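Local coordinates for protein beta-catenin homolog sys-1 (PDB 3C2G) that acts as a beta-catenin in worm Wnt asymmetry signalling, binding the TCF factor POP-1 directly and activating or repressing its target genes, at residues V42-M47 and S95-Q100; Q52-I57 and L82-R87. One frame throughout, in Å; residues are numbered along the deposited sequence.

Contact 1: V42-M47 and S95-Q100; sequences VDQANM and SPYIHQ
Tyr97 reaches across to Met47, a selenomethionine in the crystal, and the phenol end of its ring does most of the touching. CB of Met47 lies 3.4 Å from CZ of Tyr97, and CG of Met47 follows at 4.1 Å from the same atom. With CG of Tyr97 beside its own backbone N (chi1 -47°), the ring is carried toward the start of helix 47-62. The selenomethionine chain, bent at both chi2 (-64°) and chi3 (-73°), folds back and lays CE 4.0 Å from CE2 of Tyr97. A long, flexible, apolar chain suits this place: it crosses the phenol at about a right angle and, by bending, still brings its end methyl to the ring. Gln44 adds a smaller share: its CG is 4.0 Å from OH of Tyr97, and its backbone O is 3.4 Å from that hydroxyl. Within its own segment, CB of Pro96 sits over the centre of one face of the Tyr97 ring, 4.2 Å above the plane. Tyr97 also rests on Pro48, while Met47 packs on Phe39 and Ile94. At the N-terminal end of the armadillo domain, the contact thus joins the loop after helix 20-37 and the first residue of helix 47-62 to the 3-10 turn leading into helix 98-103.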
ATOM      1  N   VAL A  42     -30.285   0.303 -39.391  1.00 68.29           N
ATOM      2  CA  VAL A  42     -29.974  -1.126 -39.483  1.00 66.96           C
ATOM      3  C   VAL A  42     -30.815  -1.916 -38.476  1.00 66.19           C
ATOM      4  O   VAL A  42     -30.826  -1.604 -37.283  1.00 66.01           O
ATOM      5  CB  VAL A  42     -28.452  -1.411 -39.279  1.00 66.98           C
ATOM      6  CG1 VAL A  42     -28.145  -2.903 -39.410  1.00 66.44           C
ATOM      7  CG2 VAL A  42     -27.612  -0.616 -40.273  1.00 66.34           C
ATOM      8  N   ASP A  43     -31.520  -2.929 -38.976  1.00 64.98           N
ATOM      9  CA  ASP A  43     -32.331  -3.817 -38.146  1.00 64.06           C
ATOM     10  C   ASP A  43     -31.495  -4.476 -37.041  1.00 63.31           C
ATOM     11  O   ASP A  43     -30.458  -5.081 -37.318  1.00 63.26           O
ATOM     12  CB  ASP A  43     -32.977  -4.884 -39.031  1.00 64.18           C
ATOM     13  CG  ASP A  43     -34.203  -5.513 -38.398  0.50 65.05           C
ATOM     14  OD1 ASP A  43     -34.129  -5.990 -37.241  0.50 65.17           O
ATOM     15  OD2 ASP A  43     -35.247  -5.548 -39.079  1.00 66.73           O
ATOM     16  N   GLN A  44     -31.959  -4.357 -35.798  1.00 62.21           N
ATOM     17  CA  GLN A  44     -31.242  -4.866 -34.620  1.00 61.84           C
ATOM     18  C   GLN A  44     -30.725  -6.311 -34.762  1.00 59.76           C
ATOM     19  O   GLN A  44     -29.603  -6.618 -34.358  1.00 59.73           O
ATOM     20  CB  GLN A  44     -32.105  -4.721 -33.353  1.00 61.54           C
ATOM     21  CG  GLN A  44     -31.376  -5.111 -32.059  1.00 63.99           C
ATOM     22  CD  GLN A  44     -32.261  -5.078 -30.809  1.00 64.77           C
ATOM     23  OE1 GLN A  44     -31.827  -4.622 -29.742  1.00 67.68           O
ATOM     24  NE2 GLN A  44     -33.497  -5.568 -30.933  1.00 66.31           N
ATOM     25  N   ALA A  45     -31.541  -7.191 -35.334  1.00 57.87           N
ATOM     26  CA  ALA A  45     -31.163  -8.599 -35.504  1.00 55.80           C
ATOM     27  C   ALA A  45     -30.043  -8.839 -36.541  1.00 54.18           C
ATOM     28  O   ALA A  45     -29.396  -9.882 -36.510  1.00 53.88           O
ATOM     29  CB  ALA A  45     -32.390  -9.447 -35.817  1.00 55.38           C
ATOM     30  N   ASN A  46     -29.812  -7.874 -37.431  1.00 52.39           N
ATOM     31  CA  ASN A  46     -28.744  -7.968 -38.433  1.00 51.41           C
ATOM     32  C   ASN A  46     -27.418  -7.364 -37.995  1.00 51.69           C
ATOM     33  O   ASN A  46     -26.406  -7.525 -38.686  1.00 51.49           O
ATOM     34  CB  ASN A  46     -29.165  -7.323 -39.760  1.00 50.47           C
ATOM     35  CG  ASN A  46     -30.244  -8.106 -40.486  1.00 47.19           C
ATOM     36  OD1 ASN A  46     -30.502  -9.279 -40.194  1.00 41.24           O
ATOM     37  ND2 ASN A  46     -30.885  -7.450 -41.441  1.00 43.87           N
HETATM   38  N   MSE A  47     -27.436  -6.674 -36.856  1.00 52.21           N
HETATM   39  CA  MSE A  47     -26.272  -5.948 -36.329  1.00 53.10           C
HETATM   40  C   MSE A  47     -24.997  -6.780 -36.171  1.00 51.87           C
HETATM   41  O   MSE A  47     -23.933  -6.329 -36.596  1.00 51.28           O
HETATM   42  CB  MSE A  47     -26.610  -5.238 -35.011  1.00 54.43           C
HETATM   43  CG  MSE A  47     -27.363  -3.932 -35.178  1.00 60.22           C
HETATM   44 SE   MSE A  47     -26.290  -2.585 -36.114  1.00 74.68          SE
HETATM   45  CE  MSE A  47     -25.044  -2.143 -34.680  1.00 70.33           C
ATOM     46  N   SER A  95     -22.224  -1.395 -28.168  1.00 49.95           N
ATOM     47  CA  SER A  95     -21.719  -2.037 -26.940  1.00 50.45           C
ATOM     48  C   SER A  95     -22.091  -3.522 -26.745  1.00 49.94           C
ATOM     49  O   SER A  95     -21.250  -4.285 -26.271  1.00 50.02           O
ATOM     50  CB  SER A  95     -22.000  -1.203 -25.682  1.00 50.51           C
ATOM     51  OG  SER A  95     -23.347  -1.311 -25.284  1.00 53.74           O
ATOM     52  N   PRO A  96     -23.313  -3.951 -27.146  1.00 49.69           N
ATOM     53  CA  PRO A  96     -23.626  -5.384 -26.990  1.00 49.55           C
ATOM     54  C   PRO A  96     -22.831  -6.292 -27.939  1.00 49.23           C
ATOM     55  O   PRO A  96     -22.882  -7.520 -27.797  1.00 49.42           O
ATOM     56  CB  PRO A  96     -25.125  -5.474 -27.336  1.00 49.53           C
ATOM     57  CG  PRO A  96     -25.623  -4.076 -27.429  1.00 49.86           C
ATOM     58  CD  PRO A  96     -24.441  -3.220 -27.756  1.00 50.03           C
ATOM     59  N   TYR A  97     -22.109  -5.692 -28.889  1.00 47.81           N
ATOM     60  CA  TYR A  97     -21.359  -6.452 -29.892  1.00 46.82           C
ATOM     61  C   TYR A  97     -19.839  -6.354 -29.693  1.00 45.43           C
ATOM     62  O   TYR A  97     -19.057  -6.813 -30.532  1.00 44.73           O
ATOM     63  CB  TYR A  97     -21.773  -6.009 -31.303  1.00 47.58           C
ATOM     64  CG  TYR A  97     -23.279  -5.932 -31.471  1.00 47.78           C
ATOM     65  CD1 TYR A  97     -24.033  -7.087 -31.668  1.00 48.05           C
ATOM     66  CD2 TYR A  97     -23.945  -4.713 -31.407  1.00 47.63           C
ATOM     67  CE1 TYR A  97     -25.415  -7.031 -31.803  1.00 48.94           C
ATOM     68  CE2 TYR A  97     -25.327  -4.641 -31.539  1.00 48.58           C
ATOM     69  CZ  TYR A  97     -26.057  -5.805 -31.736  1.00 49.55           C
ATOM     70  OH  TYR A  97     -27.427  -5.747 -31.878  1.00 49.23           O
ATOM     71  N   ILE A  98     -19.443  -5.792 -28.554  1.00 43.98           N
ATOM     72  CA  ILE A  98     -18.042  -5.487 -28.261  1.00 42.85           C
ATOM     73  C   ILE A  98     -17.131  -6.709 -28.188  1.00 41.97           C
ATOM     74  O   ILE A  98     -15.924  -6.599 -28.429  1.00 41.45           O
ATOM     75  CB  ILE A  98     -17.909  -4.581 -26.998  1.00 43.35           C
ATOM     76  CG1 ILE A  98     -16.545  -3.875 -26.963  1.00 44.07           C
ATOM     77  CG2 ILE A  98     -18.234  -5.340 -25.706  1.00 42.52           C
ATOM     78  CD1 ILE A  98     -16.489  -2.610 -27.804  1.00 43.24           C
ATOM     79  N   HIS A  99     -17.705  -7.874 -27.897  1.00 41.21           N
ATOM     80  CA  HIS A  99     -16.937  -9.122 -27.915  1.00 41.37           C
ATOM     81  C   HIS A  99     -16.374  -9.440 -29.297  1.00 40.92           C
ATOM     82  O   HIS A  99     -15.337 -10.104 -29.413  1.00 41.24           O
ATOM     83  CB  HIS A  99     -17.750 -10.301 -27.366  1.00 41.81           C
ATOM     84  CG  HIS A  99     -19.061 -10.501 -28.050  1.00 45.11           C
ATOM     85  ND1 HIS A  99     -19.284 -11.528 -28.944  1.00 47.72           N
ATOM     86  CD2 HIS A  99     -20.217  -9.799 -27.985  1.00 47.12           C
ATOM     87  CE1 HIS A  99     -20.520 -11.446 -29.402  1.00 47.50           C
ATOM     88  NE2 HIS A  99     -21.106 -10.404 -28.839  1.00 48.06           N
ATOM     89  N   GLN A 100     -17.039  -8.950 -30.342  1.00 40.51           N
ATOM     90  CA  GLN A 100     -16.543  -9.118 -31.713  1.00 40.10           C
ATOM     91  C   GLN A 100     -15.287  -8.293 -31.932  1.00 39.51           C
ATOM     92  O   GLN A 100     -14.346  -8.759 -32.592  1.00 39.68           O
ATOM     93  CB  GLN A 100     -17.609  -8.766 -32.755  1.00 40.17           C
ATOM     94  CG  GLN A 100     -18.785  -9.745 -32.812  1.00 40.84           C
ATOM     95  CD  GLN A 100     -19.824  -9.368 -33.849  1.00 40.68           C
ATOM     96  OE1 GLN A 100     -21.008  -9.258 -33.543  1.00 42.48           O
ATOM     97  NE2 GLN A 100     -19.385  -9.169 -35.087  1.00 42.85           N
TER

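Contact 2: Q52-I57 and L82-R87; sequences QQILNI and LDILRR
Two neighbouring helices of the armadillo domain, 47-62 and 71-90, pack here through a small, wholly apolar interface between Ile54 and Leu55 on one and Ile84 and Leu85 on the other. The main touch is methyl to methyl: CG2 of Ile54 meets CG2 of Ile84 at 3.7 Å. Both isoleucines hold CG1 beside the backbone N (chi1 -48° in Ile54, -74° in Ile84), which leaves each CG2 anti to that nitrogen, and the two side chains cross at about a right angle. Beta-branching suits the spot, since it puts a methyl close to the backbone, where it meets its counterpart on the adjoining helix. One residue further along, the leucines approach through their ends, with CD2 of Leu55 4.3 Å from CD1 of Leu85. Ile30 and Ile11 extend the apolar surroundings of Ile54, and Ile34 those of Ile84. Charge lies close by: Asp83, buried just before Ile84, forms a salt bridge with Arg86, whose NH2 is 2.8 Å from OD1 of Asp83, on the syn side. Arg31 of helix 20-37 pairs with OD2 of Asp83 and also touches Ile84. With no hydrogen bond between the two segments, their cohesion here comes from the burial of hydrocarbon and from van der Waals contact.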
ATOM      1  N   GLN A  52     -19.483  -7.360 -38.000  1.00 40.86           N
ATOM      2  CA  GLN A  52     -18.450  -8.273 -38.503  1.00 40.46           C
ATOM      3  C   GLN A  52     -17.908  -7.878 -39.884  1.00 40.36           C
ATOM      4  O   GLN A  52     -16.691  -7.942 -40.119  1.00 40.30           O
ATOM      5  CB  GLN A  52     -18.944  -9.720 -38.522  1.00 40.20           C
ATOM      6  CG  GLN A  52     -17.817 -10.752 -38.496  1.00 40.32           C
ATOM      7  CD  GLN A  52     -16.845 -10.552 -37.315  1.00 41.16           C
ATOM      8  OE1 GLN A  52     -17.247 -10.591 -36.144  1.00 38.79           O
ATOM      9  NE2 GLN A  52     -15.565 -10.339 -37.631  1.00 37.05           N
ATOM     10  N   GLN A  53     -18.815  -7.484 -40.781  1.00 39.70           N
ATOM     11  CA  GLN A  53     -18.462  -7.007 -42.122  1.00 39.74           C
ATOM     12  C   GLN A  53     -17.510  -5.820 -42.050  1.00 38.33           C
ATOM     13  O   GLN A  53     -16.485  -5.815 -42.734  1.00 38.50           O
ATOM     14  CB  GLN A  53     -19.712  -6.588 -42.916  1.00 39.38           C
ATOM     15  CG  GLN A  53     -20.561  -7.720 -43.448  1.00 40.78           C
ATOM     16  CD  GLN A  53     -21.751  -7.233 -44.282  1.00 43.07           C
ATOM     17  OE1 GLN A  53     -22.591  -6.449 -43.812  1.00 46.23           O
ATOM     18  NE2 GLN A  53     -21.830  -7.705 -45.529  1.00 45.36           N
ATOM     19  N   ILE A  54     -17.859  -4.818 -41.239  1.00 37.09           N
ATOM     20  CA  ILE A  54     -17.007  -3.641 -41.050  1.00 36.27           C
ATOM     21  C   ILE A  54     -15.664  -4.023 -40.424  1.00 36.17           C
ATOM     22  O   ILE A  54     -14.608  -3.571 -40.881  1.00 36.86           O
ATOM     23  CB  ILE A  54     -17.671  -2.570 -40.164  1.00 36.35           C
ATOM     24  CG1 ILE A  54     -19.111  -2.287 -40.617  1.00 35.78           C
ATOM     25  CG2 ILE A  54     -16.808  -1.304 -40.111  1.00 34.86           C
ATOM     26  CD1 ILE A  54     -19.282  -1.086 -41.492  1.00 35.15           C
ATOM     27  N   LEU A  55     -15.705  -4.851 -39.382  1.00 35.60           N
ATOM     28  CA  LEU A  55     -14.486  -5.259 -38.701  1.00 35.65           C
ATOM     29  C   LEU A  55     -13.573  -5.961 -39.687  1.00 36.17           C
ATOM     30  O   LEU A  55     -12.358  -5.731 -39.696  1.00 36.29           O
ATOM     31  CB  LEU A  55     -14.777  -6.164 -37.495  1.00 35.16           C
ATOM     32  CG  LEU A  55     -15.436  -5.540 -36.253  1.00 34.97           C
ATOM     33  CD1 LEU A  55     -15.712  -6.609 -35.186  1.00 31.63           C
ATOM     34  CD2 LEU A  55     -14.596  -4.400 -35.680  1.00 32.82           C
ATOM     35  N   ASN A  56     -14.167  -6.798 -40.533  1.00 36.35           N
ATOM     36  CA  ASN A  56     -13.386  -7.554 -41.496  1.00 36.63           C
ATOM     37  C   ASN A  56     -12.749  -6.657 -42.542  1.00 36.24           C
ATOM     38  O   ASN A  56     -11.669  -6.972 -43.040  1.00 36.89           O
ATOM     39  CB  ASN A  56     -14.220  -8.662 -42.136  1.00 36.92           C
ATOM     40  CG  ASN A  56     -14.345  -9.887 -41.239  1.00 38.19           C
ATOM     41  OD1 ASN A  56     -13.670  -9.998 -40.204  1.00 37.51           O
ATOM     42  ND2 ASN A  56     -15.199 -10.822 -41.639  1.00 36.63           N
ATOM     43  N   ILE A  57     -13.398  -5.534 -42.844  1.00 35.18           N
ATOM     44  CA  ILE A  57     -12.814  -4.536 -43.742  1.00 35.60           C
ATOM     45  C   ILE A  57     -11.698  -3.736 -43.051  1.00 35.21           C
ATOM     46  O   ILE A  57     -10.619  -3.520 -43.629  1.00 34.70           O
ATOM     47  CB  ILE A  57     -13.886  -3.586 -44.360  1.00 35.75           C
ATOM     48  CG1 ILE A  57     -14.779  -4.356 -45.342  1.00 35.99           C
ATOM     49  CG2 ILE A  57     -13.222  -2.433 -45.094  1.00 34.46           C
ATOM     50  CD1 ILE A  57     -15.963  -3.549 -45.884  1.00 36.56           C
ATOM     51  N   LEU A  82      -9.182   3.266 -38.468  1.00 35.97           N
ATOM     52  CA  LEU A  82      -8.958   3.269 -37.025  1.00 35.34           C
ATOM     53  C   LEU A  82      -9.976   4.135 -36.324  1.00 34.78           C
ATOM     54  O   LEU A  82     -10.357   3.849 -35.193  1.00 34.13           O
ATOM     55  CB  LEU A  82      -7.533   3.686 -36.677  1.00 35.51           C
ATOM     56  CG  LEU A  82      -6.465   2.710 -37.188  1.00 35.03           C
ATOM     57  CD1 LEU A  82      -5.056   3.289 -37.049  1.00 32.55           C
ATOM     58  CD2 LEU A  82      -6.590   1.352 -36.504  1.00 35.34           C
ATOM     59  N   ASP A  83     -10.446   5.173 -37.010  1.00 35.24           N
ATOM     60  CA  ASP A  83     -11.484   6.034 -36.447  1.00 35.73           C
ATOM     61  C   ASP A  83     -12.825   5.321 -36.372  1.00 35.72           C
ATOM     62  O   ASP A  83     -13.587   5.533 -35.434  1.00 35.60           O
ATOM     63  CB  ASP A  83     -11.633   7.337 -37.221  1.00 36.28           C
ATOM     64  CG  ASP A  83     -12.549   8.319 -36.511  1.00 39.47           C
ATOM     65  OD1 ASP A  83     -12.169   8.833 -35.432  1.00 41.47           O
ATOM     66  OD2 ASP A  83     -13.668   8.552 -37.012  1.00 41.93           O
ATOM     67  N   ILE A  84     -13.108   4.469 -37.357  1.00 36.21           N
ATOM     68  CA  ILE A  84     -14.287   3.620 -37.296  1.00 35.82           C
ATOM     69  C   ILE A  84     -14.122   2.695 -36.095  1.00 35.68           C
ATOM     70  O   ILE A  84     -14.994   2.621 -35.228  1.00 36.68           O
ATOM     71  CB  ILE A  84     -14.473   2.793 -38.603  1.00 36.10           C
ATOM     72  CG1 ILE A  84     -14.970   3.686 -39.749  1.00 35.88           C
ATOM     73  CG2 ILE A  84     -15.442   1.636 -38.380  1.00 34.51           C
ATOM     74  CD1 ILE A  84     -14.668   3.127 -41.150  1.00 35.76           C
ATOM     75  N   LEU A  85     -12.986   2.012 -36.032  1.00 35.29           N
ATOM     76  CA  LEU A  85     -12.718   1.092 -34.931  1.00 35.74           C
ATOM     77  C   LEU A  85     -12.868   1.761 -33.566  1.00 35.88           C
ATOM     78  O   LEU A  85     -13.490   1.197 -32.669  1.00 35.22           O
ATOM     79  CB  LEU A  85     -11.332   0.464 -35.077  1.00 35.58           C
ATOM     80  CG  LEU A  85     -10.869  -0.511 -33.992  1.00 37.55           C
ATOM     81  CD1 LEU A  85     -11.846  -1.683 -33.758  1.00 36.98           C
ATOM     82  CD2 LEU A  85      -9.494  -1.022 -34.364  1.00 39.64           C
ATOM     83  N   ARG A  86     -12.311   2.963 -33.425  1.00 36.66           N
ATOM     84  CA  ARG A  86     -12.424   3.714 -32.187  1.00 38.77           C
ATOM     85  C   ARG A  86     -13.882   3.917 -31.815  1.00 39.87           C
ATOM     86  O   ARG A  86     -14.271   3.712 -30.668  1.00 39.04           O
ATOM     87  CB  ARG A  86     -11.711   5.062 -32.293  1.00 39.22           C
ATOM     88  CG  ARG A  86     -11.767   5.902 -31.014  1.00 39.97           C
ATOM     89  CD  ARG A  86     -10.913   7.165 -31.096  1.00 38.99           C
ATOM     90  NE  ARG A  86     -11.437   8.081 -32.099  1.00 42.45           N
ATOM     91  CZ  ARG A  86     -12.409   8.961 -31.880  1.00 43.87           C
ATOM     92  NH1 ARG A  86     -12.967   9.051 -30.676  1.00 42.77           N
ATOM     93  NH2 ARG A  86     -12.827   9.744 -32.872  1.00 43.30           N
ATOM     94  N   ARG A  87     -14.685   4.294 -32.803  1.00 41.70           N
ATOM     95  CA  ARG A  87     -16.098   4.552 -32.585  1.00 43.75           C
ATOM     96  C   ARG A  87     -16.861   3.312 -32.118  1.00 44.34           C
ATOM     97  O   ARG A  87     -17.742   3.406 -31.254  1.00 44.44           O
ATOM     98  CB  ARG A  87     -16.715   5.194 -33.828  1.00 43.96           C
ATOM     99  CG  ARG A  87     -16.219   6.629 -34.018  1.00 45.36           C
ATOM    100  CD  ARG A  87     -16.686   7.285 -35.309  1.00 45.44           C
ATOM    101  NE  ARG A  87     -17.190   8.623 -34.997  1.00 50.73           N
ATOM    102  CZ  ARG A  87     -16.478   9.742 -35.076  1.00 49.81           C
ATOM    103  NH1 ARG A  87     -15.225   9.717 -35.498  1.00 49.87           N
ATOM    104  NH2 ARG A  87     -17.036  10.894 -34.742  1.00 52.77           N
TER

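In the fold
Contacts 1 and 2 lie at the N-terminal end of the armadillo domain, about 40 Å from the centre of the chain to the centre of each, and their own centres are about 13 Å apart. Helix 47-62 takes part in both: its first residue, Met47, serves contact 1, and its middle serves contact 2. Its partners come from helix 71-90 and from the 3-10 turn that leads into the next helix, 98-103. The contacts also meet directly. NE2 of Gln100 lies 2.8 Å from OE1 of Gln52, a probable hydrogen bond, and O of Gln100 packs 3.6 Å from CD1 of Leu55. The amide-amide bond probably helps tie helix 98-103 to helix 47-62, next to the packing on Leu55.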